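Local coordinates for protein xylulokinase (Brucella ovis, PDB 5VM1) that probably phosphorylates D-xylulose to D-xylulose 5-phosphate at the expense of ATP, as a sugar kinase of the FGGY family, at residues L399-G404 / V421-P426. Residues are numbered along the deposited sequence; the frame is centred on the assembly and turned at random.
Sequences LTAVGG and VPIALP
Leu-399 and Thr-400 pair in parallel with Ile-423 and Ala-424, the short strands 399-402 and 423-426 twisted by 43° against each other. Two nearly straight hydrogen bonds hold them, both on Ala-424: its N gives to Leu-399 O (3.0 Å), lying in that carbonyl's plane, and its O takes Ala-401 N (3.2 Å), which is tilted 22° from the plane. On the face that carries Leu-399 and Ile-423, CG2 of Ile-423 sits against CB of Ala-401 at 3.4 Å; chi1 of -53° sets that methyl anti to the backbone N, and CG1 anti to the carbonyl carbon. Further back, Leu-399 meets CG2 of Val-421 through its CB. Helix 409-419 covers this side, with Leu-412 on Ala-401 and Ile-415 and Ala-416 on Ile-423. On the other face the CG2 methyl of Thr-400 lies against Ala-424 O (3.4 Å) and reaches CG of the Pro-426 ring at 4.1 Å, the two side chains set at a slant. Where the strands part, Pro-426, with no N-H to give, sets its CD against Ala-401 O, and the bonding between the two segments stops there. Strand 259-263 flanks 399-402 on its other edge. Strand, helix and parallel strand form a beta-alpha-beta crossover in the C-terminal domain of this FGGY kinase, a member of the actin-like ATPase clan.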
loop_
_atom_site.group_PDB
_atom_site.type_symbol
_atom_site.label_atom_id
_atom_site.label_comp_id
_atom_site.label_asym_id
_atom_site.label_seq_id
_atom_site.Cartn_x
_atom_site.Cartn_y
_atom_site.Cartn_z
ATOM N N LEU A 399 14.062 -9.267 6.060
ATOM C CA LEU A 399 12.647 -9.025 5.873
ATOM C C LEU A 399 12.010 -8.657 7.209
ATOM O O LEU A 399 12.330 -9.249 8.242
ATOM C CB LEU A 399 11.991 -10.275 5.264
ATOM C CG LEU A 399 10.569 -10.132 4.741
ATOM C CD1 LEU A 399 10.427 -8.980 3.740
ATOM C CD2 LEU A 399 10.124 -11.435 4.142
ATOM N N THR A 400 11.135 -7.649 7.195
ATOM C CA THR A 400 10.415 -7.195 8.379
ATOM C C THR A 400 8.921 -7.431 8.201
ATOM O O THR A 400 8.375 -7.120 7.144
ATOM C CB THR A 400 10.689 -5.733 8.599
ATOM O OG1 THR A 400 12.109 -5.536 8.572
ATOM C CG2 THR A 400 10.125 -5.281 9.918
ATOM N N ALA A 401 8.250 -7.971 9.234
ATOM C CA ALA A 401 6.853 -8.410 9.122
ATOM C C ALA A 401 5.889 -7.523 9.907
ATOM O O ALA A 401 6.111 -7.249 11.091
ATOM C CB ALA A 401 6.684 -9.859 9.582
ATOM N N VAL A 402 4.806 -7.095 9.244
ATOM C CA VAL A 402 3.729 -6.323 9.858
ATOM C C VAL A 402 2.390 -6.862 9.372
ATOM O O VAL A 402 2.325 -7.777 8.554
ATOM C CB VAL A 402 3.835 -4.813 9.556
ATOM C CG1 VAL A 402 5.175 -4.298 10.053
ATOM C CG2 VAL A 402 3.574 -4.506 8.056
ATOM N N GLY A 403 1.312 -6.257 9.861
ATOM C CA GLY A 403 -0.032 -6.645 9.493
ATOM C C GLY A 403 -0.597 -7.652 10.465
ATOM O O GLY A 403 0.108 -8.231 11.291
ATOM N N GLY A 404 -1.910 -7.866 10.355
ATOM C CA GLY A 404 -2.597 -8.688 11.343
ATOM C C GLY A 404 -2.028 -10.089 11.451
ATOM O O GLY A 404 -1.764 -10.585 12.551
ATOM N N VAL A 421 15.046 -16.622 5.043
ATOM C CA VAL A 421 15.524 -15.334 5.562
ATOM C C VAL A 421 14.960 -15.148 6.969
ATOM O O VAL A 421 13.845 -15.607 7.258
ATOM C CB VAL A 421 15.148 -14.137 4.662
ATOM C CG1 VAL A 421 15.427 -14.419 3.200
ATOM C CG2 VAL A 421 13.711 -13.734 4.854
ATOM N N PRO A 422 15.726 -14.573 7.892
ATOM C CA PRO A 422 15.159 -14.155 9.189
ATOM C C PRO A 422 14.108 -13.065 9.028
ATOM O O PRO A 422 14.201 -12.223 8.138
ATOM C CB PRO A 422 16.379 -13.628 9.955
ATOM C CG PRO A 422 17.348 -13.251 8.883
ATOM C CD PRO A 422 17.160 -14.271 7.788
ATOM N N ILE A 423 13.123 -13.058 9.924
ATOM C CA ILE A 423 12.046 -12.060 9.916
ATOM C C ILE A 423 12.090 -11.283 11.226
ATOM O O ILE A 423 11.927 -11.870 12.306
ATOM C CB ILE A 423 10.652 -12.691 9.750
ATOM C CG1 ILE A 423 10.584 -13.604 8.532
ATOM C CG2 ILE A 423 9.604 -11.601 9.671
ATOM C CD1 ILE A 423 9.156 -13.957 8.182
ATOM N N ALA A 424 12.198 -9.958 11.124
ATOM C CA ALA A 424 12.235 -9.078 12.286
ATOM C C ALA A 424 10.828 -8.618 12.640
ATOM O O ALA A 424 10.099 -8.094 11.794
ATOM C CB ALA A 424 13.123 -7.863 12.018
ATOM N N LEU A 425 10.456 -8.817 13.891
ATOM C CA LEU A 425 9.168 -8.406 14.405
ATOM C C LEU A 425 9.354 -7.138 15.238
ATOM O O LEU A 425 10.150 -7.142 16.195
ATOM C CB LEU A 425 8.578 -9.537 15.239
ATOM C CG LEU A 425 7.117 -9.437 15.621
ATOM C CD1 LEU A 425 6.285 -9.159 14.378
ATOM C CD2 LEU A 425 6.739 -10.751 16.248
ATOM N N PRO A 426 8.721 -6.026 14.883
ATOM C CA PRO A 426 9.001 -4.762 15.571
ATOM C C PRO A 426 8.492 -4.715 17.001
ATOM O O PRO A 426 7.597 -5.459 17.414
ATOM C CB PRO A 426 8.273 -3.723 14.713
ATOM C CG PRO A 426 8.112 -4.355 13.418
ATOM C CD PRO A 426 7.966 -5.817 13.648
#